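Local coordinates for protein putative agmatinase (Clostridium difficile, PDB 3LHL) that probably hydrolyses agmatine to putrescine and urea as a manganese-dependent member of the arginase family, at residues S33-F38 against Y60-I65; E76-T81 against V108-N113; I233-N238 against C271-D276. All coordinates share one frame; numbering follows the deposited sequence.

Interaction 1 (S33-F38 against Y60-I65); sequences SMRKEF and YGDLEI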
# COMPACT_ATOMS: atom_id res chain seq x y z
N SER A 33 -7.31 14.74 1.64
CA SER A 33 -6.48 15.54 2.53
C SER A 33 -5.12 15.78 1.87
O SER A 33 -4.55 16.87 1.96
CB SER A 33 -6.28 14.81 3.86
OG SER A 33 -5.41 15.53 4.70
N MSE A 34 -4.61 14.77 1.18
CA MSE A 34 -3.33 14.89 0.50
C MSE A 34 -3.45 15.79 -0.73
O MSE A 34 -2.48 16.43 -1.13
CB MSE A 34 -2.83 13.51 0.05
CG MSE A 34 -2.61 12.52 1.18
SE MSE A 34 -2.18 10.77 0.47
CE MSE A 34 -3.47 9.70 1.40
N ARG A 35 -4.63 15.83 -1.33
CA ARG A 35 -4.86 16.62 -2.52
C ARG A 35 -4.60 18.11 -2.32
O ARG A 35 -3.95 18.75 -3.15
CB ARG A 35 -6.28 16.41 -3.06
CG ARG A 35 -6.60 17.24 -4.29
CD ARG A 35 -7.85 16.75 -5.01
NE ARG A 35 -7.72 15.35 -5.40
CZ ARG A 35 -8.39 14.35 -4.82
NH1 ARG A 35 -9.23 14.61 -3.83
NH2 ARG A 35 -8.20 13.11 -5.23
N LYS A 36 -5.09 18.67 -1.23
CA LYS A 36 -4.89 20.10 -0.97
C LYS A 36 -3.50 20.38 -0.42
O LYS A 36 -3.16 21.53 -0.15
CB LYS A 36 -5.94 20.61 0.01
CG LYS A 36 -5.93 19.92 1.37
CD LYS A 36 -6.83 20.64 2.37
CE LYS A 36 -6.29 22.04 2.69
NZ LYS A 36 -7.03 22.73 3.78
N GLU A 37 -2.71 19.33 -0.27
CA GLU A 37 -1.36 19.44 0.26
C GLU A 37 -0.29 19.21 -0.81
O GLU A 37 0.69 19.95 -0.91
CB GLU A 37 -1.18 18.41 1.39
CG GLU A 37 0.23 18.30 1.96
CD GLU A 37 0.50 19.30 3.07
OE1 GLU A 37 -0.28 19.34 4.05
OE2 GLU A 37 1.50 20.05 2.96
N PHE A 38 -0.48 18.16 -1.60
CA PHE A 38 0.47 17.81 -2.65
C PHE A 38 0.89 19.00 -3.52
O PHE A 38 2.05 19.09 -3.93
CB PHE A 38 -0.12 16.70 -3.52
CG PHE A 38 0.91 15.90 -4.26
CD1 PHE A 38 1.75 15.03 -3.58
CD2 PHE A 38 1.06 16.04 -5.63
CE1 PHE A 38 2.74 14.32 -4.25
CE2 PHE A 38 2.04 15.34 -6.32
CZ PHE A 38 2.88 14.47 -5.63
N TYR A 60 -6.10 10.34 -11.73
CA TYR A 60 -7.49 9.99 -11.99
C TYR A 60 -8.46 10.52 -10.94
O TYR A 60 -9.67 10.38 -11.09
CB TYR A 60 -7.63 8.47 -12.10
CG TYR A 60 -8.28 7.99 -13.38
CD1 TYR A 60 -8.01 8.62 -14.60
CD2 TYR A 60 -9.13 6.88 -13.39
CE1 TYR A 60 -8.56 8.16 -15.79
CE2 TYR A 60 -9.68 6.41 -14.58
CZ TYR A 60 -9.39 7.04 -15.78
OH TYR A 60 -9.92 6.57 -16.96
N GLY A 61 -7.93 11.14 -9.89
CA GLY A 61 -8.78 11.66 -8.84
C GLY A 61 -9.36 10.55 -7.97
O GLY A 61 -8.83 9.43 -7.92
N ASP A 62 -10.45 10.85 -7.28
CA ASP A 62 -11.08 9.87 -6.41
C ASP A 62 -12.13 9.04 -7.13
O ASP A 62 -12.90 9.54 -7.96
CB ASP A 62 -11.71 10.55 -5.20
CG ASP A 62 -10.68 11.23 -4.32
OD1 ASP A 62 -9.56 10.69 -4.20
OD2 ASP A 62 -11.00 12.30 -3.75
N LEU A 63 -12.15 7.75 -6.81
CA LEU A 63 -13.10 6.83 -7.39
C LEU A 63 -14.45 7.06 -6.72
O LEU A 63 -14.53 7.14 -5.49
CB LEU A 63 -12.66 5.39 -7.15
CG LEU A 63 -13.65 4.29 -7.54
CD1 LEU A 63 -13.90 4.32 -9.05
CD2 LEU A 63 -13.11 2.95 -7.09
N GLU A 64 -15.50 7.19 -7.52
CA GLU A 64 -16.83 7.41 -6.96
C GLU A 64 -17.28 6.06 -6.44
O GLU A 64 -17.32 5.08 -7.18
CB GLU A 64 -17.79 7.90 -8.04
CG GLU A 64 -19.13 8.37 -7.49
CD GLU A 64 -20.12 8.73 -8.58
OE1 GLU A 64 -19.80 9.58 -9.44
OE2 GLU A 64 -21.24 8.17 -8.57
N ILE A 65 -17.61 5.99 -5.15
CA ILE A 65 -18.04 4.73 -4.58
C ILE A 65 -19.39 4.82 -3.88
O ILE A 65 -19.76 5.87 -3.36
CB ILE A 65 -17.01 4.19 -3.57
CG1 ILE A 65 -16.79 5.22 -2.45
CG2 ILE A 65 -15.69 3.90 -4.29
CD1 ILE A 65 -15.82 4.76 -1.38
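Asp62 OD1 is gripped by two groups: Arg35 NH2 reaches it across the contact at 3.0 Å, and the hydroxyl of Ser31, one turn earlier on the helix of Arg35, also bonds to it. The second carboxylate oxygen, Asp62 OD2, takes Arg35 NH1 at 2.9 Å. The arginine therefore holds the acid end-on in a bidentate salt bridge, one nitrogen to each oxygen. Its two arms are not equal. The NH2 bond is nearly straight (170°) and its acceptor lies in the guanidinium plane, whereas the NH1 bond is more bent and its acceptor is tilted from that plane. Because the two flat groups stand 71° apart, both oxygens are met from above the carboxylate plane, and the pair departs from the coplanar fork of an ideal bidentate bridge. Arg35 gets there with CG anti to its backbone N (chi1 178°), a second extended torsion and then a bend at chi3 that brings NH1 and NH2 round to the acid. Arg35 NH2 also lies 3.9 Å from Gly61 C, and it hydrogen-bonds a methylpentanediol molecule that probably comes from the crystallisation liquor. This is a small surface contact made mainly of the salt bridge. It ties helix 30-38 to strand 57-62 at Asp62; within this chain that strand is an outermost one of the parallel sheet, paired with strand 10-15. The neighbouring selenomethionine, Met34, packs on Ala263 and Cys264 of helix 258-278, while Leu63 leans on helix 70-86.

Interaction 2 (E76-T81 against V108-N113); sequences EIYQET and VHEKYN
Thr81 and Val108 bring the two backbones nearest, with their CA atoms 7.4 Å apart. Residues 76-81 form the middle of helix 70-86, and residues 108-113 form the last turn of helix 101-111 and the loop that follows it. Two side-chain pairs bridge the gap, one polar and one apolar. Tyr78 OH donates to Glu110 OE2 at 2.8 Å, and Glu110 OE2 accepts through its anti lone pair, on the side away from the other carboxylate oxygen. The acceptor lies at the edge of the tyrosine ring, near its plane. The two side chains meet at about a right angle, and ring and carboxylate planes are 72° apart. A chi1 of -178° swings the tyrosine ring away from its own backbone N and carries the hydroxyl across to the other helix, although the CB of Tyr78 does not point straight at that helix. The bent chain of Glu110 curls its carboxylate back to receive the phenol. Deeper in the contact, Thr81 CG2 touches Val108 CG2 at 4.2 Å, a methyl-to-methyl meeting of two buried side chains. In Thr81, chi1 (-50°) sets OG1 beside the backbone N and the methyl opposite it; Thr81 OG1 donates to Ile77 O at 2.9 Å, from above the carbonyl plane, and that oxygen also accepts the backbone N of Thr81. The polar pair thus lies at the more exposed margin and the methyl pair beneath it. Tyr78 also rests on Lys106 and Ala107 of helix 101-111. Thr81 and Val108 both lean on Pro91, so the two helices meet over strand 90-95, which follows the first helix and precedes the second, while Val108 reaches strand 240-247 as well.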
# COMPACT_ATOMS: atom_id res chain seq x y z
N GLU A 76 -16.56 -2.12 -7.00
CA GLU A 76 -16.27 -0.88 -7.71
C GLU A 76 -14.76 -0.65 -7.80
O GLU A 76 -14.25 -0.22 -8.84
CB GLU A 76 -16.96 0.30 -7.00
CG GLU A 76 -18.47 0.11 -6.93
CD GLU A 76 -19.16 1.10 -6.00
OE1 GLU A 76 -18.62 1.37 -4.90
OE2 GLU A 76 -20.25 1.58 -6.36
N ILE A 77 -14.04 -0.94 -6.72
CA ILE A 77 -12.59 -0.77 -6.73
C ILE A 77 -12.02 -1.75 -7.75
O ILE A 77 -11.15 -1.40 -8.55
CB ILE A 77 -11.96 -1.08 -5.35
CG1 ILE A 77 -12.42 -0.04 -4.32
CG2 ILE A 77 -10.45 -1.09 -5.46
CD1 ILE A 77 -12.07 -0.41 -2.88
N TYR A 78 -12.53 -2.97 -7.72
CA TYR A 78 -12.10 -4.01 -8.64
C TYR A 78 -12.24 -3.53 -10.07
O TYR A 78 -11.31 -3.66 -10.88
CB TYR A 78 -12.94 -5.27 -8.46
CG TYR A 78 -12.50 -6.40 -9.36
CD1 TYR A 78 -11.39 -7.18 -9.04
CD2 TYR A 78 -13.18 -6.67 -10.55
CE1 TYR A 78 -10.97 -8.20 -9.88
CE2 TYR A 78 -12.76 -7.69 -11.40
CZ TYR A 78 -11.65 -8.45 -11.06
OH TYR A 78 -11.22 -9.45 -11.90
N GLN A 79 -13.41 -2.98 -10.39
CA GLN A 79 -13.68 -2.49 -11.73
C GLN A 79 -12.66 -1.45 -12.21
O GLN A 79 -12.10 -1.59 -13.29
CB GLN A 79 -15.08 -1.88 -11.80
CG GLN A 79 -16.20 -2.90 -11.75
CD GLN A 79 -16.08 -3.93 -12.84
OE1 GLN A 79 -15.66 -5.07 -12.60
NE2 GLN A 79 -16.44 -3.55 -14.06
N GLU A 80 -12.43 -0.43 -11.39
CA GLU A 80 -11.49 0.63 -11.75
C GLU A 80 -10.10 0.06 -11.99
O GLU A 80 -9.46 0.38 -12.99
CB GLU A 80 -11.44 1.70 -10.65
CG GLU A 80 -10.55 2.90 -10.98
CD GLU A 80 -10.96 3.61 -12.26
OE1 GLU A 80 -12.13 4.02 -12.38
OE2 GLU A 80 -10.10 3.77 -13.16
N THR A 81 -9.64 -0.78 -11.07
CA THR A 81 -8.32 -1.39 -11.18
C THR A 81 -8.22 -2.23 -12.44
O THR A 81 -7.25 -2.10 -13.19
CB THR A 81 -8.01 -2.29 -9.95
OG1 THR A 81 -8.28 -1.57 -8.75
CG2 THR A 81 -6.55 -2.71 -9.95
N VAL A 108 -5.28 -7.18 -10.40
CA VAL A 108 -3.91 -7.32 -10.88
C VAL A 108 -3.57 -8.80 -11.05
O VAL A 108 -2.99 -9.20 -12.07
CB VAL A 108 -2.89 -6.68 -9.91
CG1 VAL A 108 -1.48 -6.87 -10.43
CG2 VAL A 108 -3.19 -5.19 -9.73
N HIS A 109 -3.94 -9.61 -10.06
CA HIS A 109 -3.67 -11.04 -10.10
C HIS A 109 -4.35 -11.72 -11.28
O HIS A 109 -3.86 -12.73 -11.79
CB HIS A 109 -4.12 -11.68 -8.78
CG HIS A 109 -3.88 -13.16 -8.72
ND1 HIS A 109 -4.89 -14.09 -8.87
CD2 HIS A 109 -2.74 -13.88 -8.58
CE1 HIS A 109 -4.38 -15.31 -8.82
NE2 HIS A 109 -3.07 -15.21 -8.65
N GLU A 110 -5.48 -11.18 -11.72
CA GLU A 110 -6.21 -11.73 -12.86
C GLU A 110 -5.31 -11.85 -14.08
O GLU A 110 -5.39 -12.81 -14.84
CB GLU A 110 -7.41 -10.84 -13.22
CG GLU A 110 -8.46 -10.72 -12.13
CD GLU A 110 -9.11 -12.05 -11.79
OE1 GLU A 110 -8.36 -13.03 -11.53
OE2 GLU A 110 -10.35 -12.13 -11.78
N LYS A 111 -4.45 -10.86 -14.28
CA LYS A 111 -3.54 -10.87 -15.42
C LYS A 111 -2.19 -11.51 -15.08
O LYS A 111 -1.65 -12.29 -15.86
CB LYS A 111 -3.31 -9.45 -15.93
CG LYS A 111 -2.25 -9.36 -17.01
CD LYS A 111 -1.91 -7.93 -17.36
CE LYS A 111 -0.74 -7.88 -18.34
NZ LYS A 111 -0.38 -6.48 -18.66
N TYR A 112 -1.66 -11.18 -13.90
CA TYR A 112 -0.37 -11.71 -13.46
C TYR A 112 -0.56 -12.83 -12.44
O TYR A 112 -0.39 -12.62 -11.24
CB TYR A 112 0.44 -10.57 -12.85
CG TYR A 112 0.78 -9.46 -13.82
CD1 TYR A 112 1.78 -9.62 -14.77
CD2 TYR A 112 0.11 -8.24 -13.78
CE1 TYR A 112 2.12 -8.59 -15.65
CE2 TYR A 112 0.44 -7.20 -14.65
CZ TYR A 112 1.45 -7.38 -15.58
OH TYR A 112 1.83 -6.35 -16.42
N ASN A 113 -0.90 -14.01 -12.93
CA ASN A 113 -1.14 -15.17 -12.06
C ASN A 113 0.05 -15.47 -11.16
O ASN A 113 -0.13 -15.84 -10.00
CB ASN A 113 -1.46 -16.40 -12.91
CG ASN A 113 -2.04 -17.53 -12.08
OD1 ASN A 113 -1.68 -18.70 -12.25
ND2 ASN A 113 -2.96 -17.19 -11.18

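Interaction 3 (I233-N238 against C271-D276); sequences IIKNSN and CLIISD
Ile273 packs against two consecutive residues, Ile234 and Lys235. Its CG2 methyl meets Ile234 CG2 at 3.4 Å, tighter than normal van der Waals contact, with the two side chains crossing at about a right angle. Its other branch lies along the base of Lys235, with Ile273 CG1 3.8 Å and Ile273 CD1 3.9 Å from Lys235 CB. Ile273 has a chi1 of -105°, away from the staggered positions, so the close fit may carry some strain. The aliphatic root of Lys235 does the packing while its ammonium end leads away. Lys235 NZ remains 5.3 Å from Asp276 OD2, too far for a salt bridge, though the opposite charges may attract weakly; Asp276 OD1 is hydrogen-bonded to Tyr55 OH. In the next shell two serine hydroxyls bond to backbone carbonyls of their own segments. Ser237 OG and N both donate to Ile234 O just after helix 229-235, from the same face of that carbonyl. Ser275 OG donates to Cys271 O at 2.8 Å, keeping its hydroxyl satisfied within a buried helical turn. Further out, Lys277 NZ hydrogen-bonds Ser237 O, Ile234 packs on strand 240-247 and Phe185, and Ile273 on Leu48. Helix, strand and helix succeed one another here, the two helices meeting beside strand 240-247 in the three-layer alpha/beta/alpha sandwich of the arginase fold.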
# COMPACT_ATOMS: atom_id res chain seq x y z
N ILE A 233 16.30 1.03 -2.59
CA ILE A 233 16.43 -0.40 -2.82
C ILE A 233 15.58 -0.86 -4.01
O ILE A 233 16.02 -1.68 -4.82
CB ILE A 233 16.01 -1.18 -1.56
CG1 ILE A 233 17.02 -0.89 -0.44
CG2 ILE A 233 15.90 -2.66 -1.86
CD1 ILE A 233 16.58 -1.34 0.93
N ILE A 234 14.37 -0.32 -4.12
CA ILE A 234 13.51 -0.68 -5.23
C ILE A 234 14.06 -0.08 -6.51
O ILE A 234 14.09 -0.74 -7.55
CB ILE A 234 12.06 -0.18 -5.00
CG1 ILE A 234 11.37 -1.07 -3.96
CG2 ILE A 234 11.29 -0.16 -6.31
CD1 ILE A 234 9.98 -0.63 -3.62
N LYS A 235 14.51 1.17 -6.44
CA LYS A 235 15.06 1.84 -7.61
C LYS A 235 16.26 1.10 -8.20
O LYS A 235 16.39 1.01 -9.42
CB LYS A 235 15.49 3.27 -7.26
CG LYS A 235 16.24 3.97 -8.40
CD LYS A 235 16.56 5.41 -8.05
CE LYS A 235 17.31 6.11 -9.18
NZ LYS A 235 18.68 5.54 -9.39
N ASN A 236 17.13 0.57 -7.34
CA ASN A 236 18.31 -0.15 -7.81
C ASN A 236 18.08 -1.63 -8.07
O ASN A 236 18.99 -2.34 -8.48
CB ASN A 236 19.47 0.01 -6.81
CG ASN A 236 19.90 1.46 -6.63
OD1 ASN A 236 19.93 2.23 -7.58
ND2 ASN A 236 20.25 1.82 -5.40
N SER A 237 16.87 -2.12 -7.82
CA SER A 237 16.58 -3.53 -8.02
C SER A 237 16.01 -3.82 -9.40
O SER A 237 15.87 -2.93 -10.23
CB SER A 237 15.59 -4.03 -6.97
OG SER A 237 14.27 -3.66 -7.33
N ASN A 238 15.67 -5.09 -9.62
CA ASN A 238 15.09 -5.49 -10.89
C ASN A 238 13.72 -6.14 -10.67
O ASN A 238 13.41 -7.17 -11.28
CB ASN A 238 16.01 -6.46 -11.63
CG ASN A 238 15.50 -6.79 -13.03
OD1 ASN A 238 15.13 -5.89 -13.78
ND2 ASN A 238 15.50 -8.07 -13.38
N CYS A 271 5.92 7.09 -6.98
CA CYS A 271 5.58 7.38 -8.37
C CYS A 271 6.88 7.47 -9.16
O CYS A 271 7.00 6.91 -10.24
CB CYS A 271 4.81 8.70 -8.48
SG CYS A 271 3.07 8.62 -7.99
N LEU A 272 7.85 8.19 -8.61
CA LEU A 272 9.13 8.35 -9.27
C LEU A 272 9.77 6.98 -9.54
O LEU A 272 10.12 6.66 -10.67
CB LEU A 272 10.06 9.21 -8.41
CG LEU A 272 9.65 10.68 -8.33
CD1 LEU A 272 10.51 11.42 -7.33
CD2 LEU A 272 9.76 11.31 -9.72
N ILE A 273 9.89 6.18 -8.49
CA ILE A 273 10.47 4.85 -8.59
C ILE A 273 9.82 3.98 -9.66
O ILE A 273 10.50 3.38 -10.49
CB ILE A 273 10.42 4.15 -7.20
CG1 ILE A 273 11.81 4.17 -6.59
CG2 ILE A 273 9.88 2.74 -7.32
CD1 ILE A 273 12.40 5.54 -6.49
N ILE A 274 8.49 3.91 -9.63
CA ILE A 274 7.77 3.09 -10.59
C ILE A 274 7.84 3.70 -11.99
O ILE A 274 8.12 2.99 -12.97
CB ILE A 274 6.28 2.94 -10.17
CG1 ILE A 274 6.20 2.29 -8.79
CG2 ILE A 274 5.53 2.09 -11.19
CD1 ILE A 274 4.80 2.27 -8.21
N SER A 275 7.62 5.00 -12.09
CA SER A 275 7.66 5.69 -13.38
C SER A 275 9.00 5.53 -14.07
O SER A 275 9.06 5.35 -15.29
CB SER A 275 7.35 7.17 -13.20
OG SER A 275 6.02 7.35 -12.78
N ASP A 276 10.08 5.58 -13.30
CA ASP A 276 11.42 5.45 -13.87
C ASP A 276 11.67 4.07 -14.45
O ASP A 276 12.29 3.94 -15.50
CB ASP A 276 12.48 5.76 -12.82
CG ASP A 276 13.88 5.81 -13.41
OD1 ASP A 276 14.11 6.63 -14.32
OD2 ASP A 276 14.75 5.02 -12.98

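Overall arrangement
The three interactions come in series along the chain, and their centres lie 21 to 23 Å apart around the parallel eight-stranded sheet of the arginase fold. Interactions 1 and 2 touch: strand 57-62 leads on to helix 70-86, and Ile65 packs on Glu76. Interactions 1 and 3 do not meet, their nearest atoms being about 6 Å apart, yet helix 258-278 links them, taking Met34 on one turn and carrying Ile273 on another. Interactions 2 and 3, about 11 Å apart at their nearest atoms, both touch strand 240-247, at adjacent residues Val242 and Ile241, probably on its two faces. All join helices and strands of the sandwich away from manganese ligands such as His98 and Asp121.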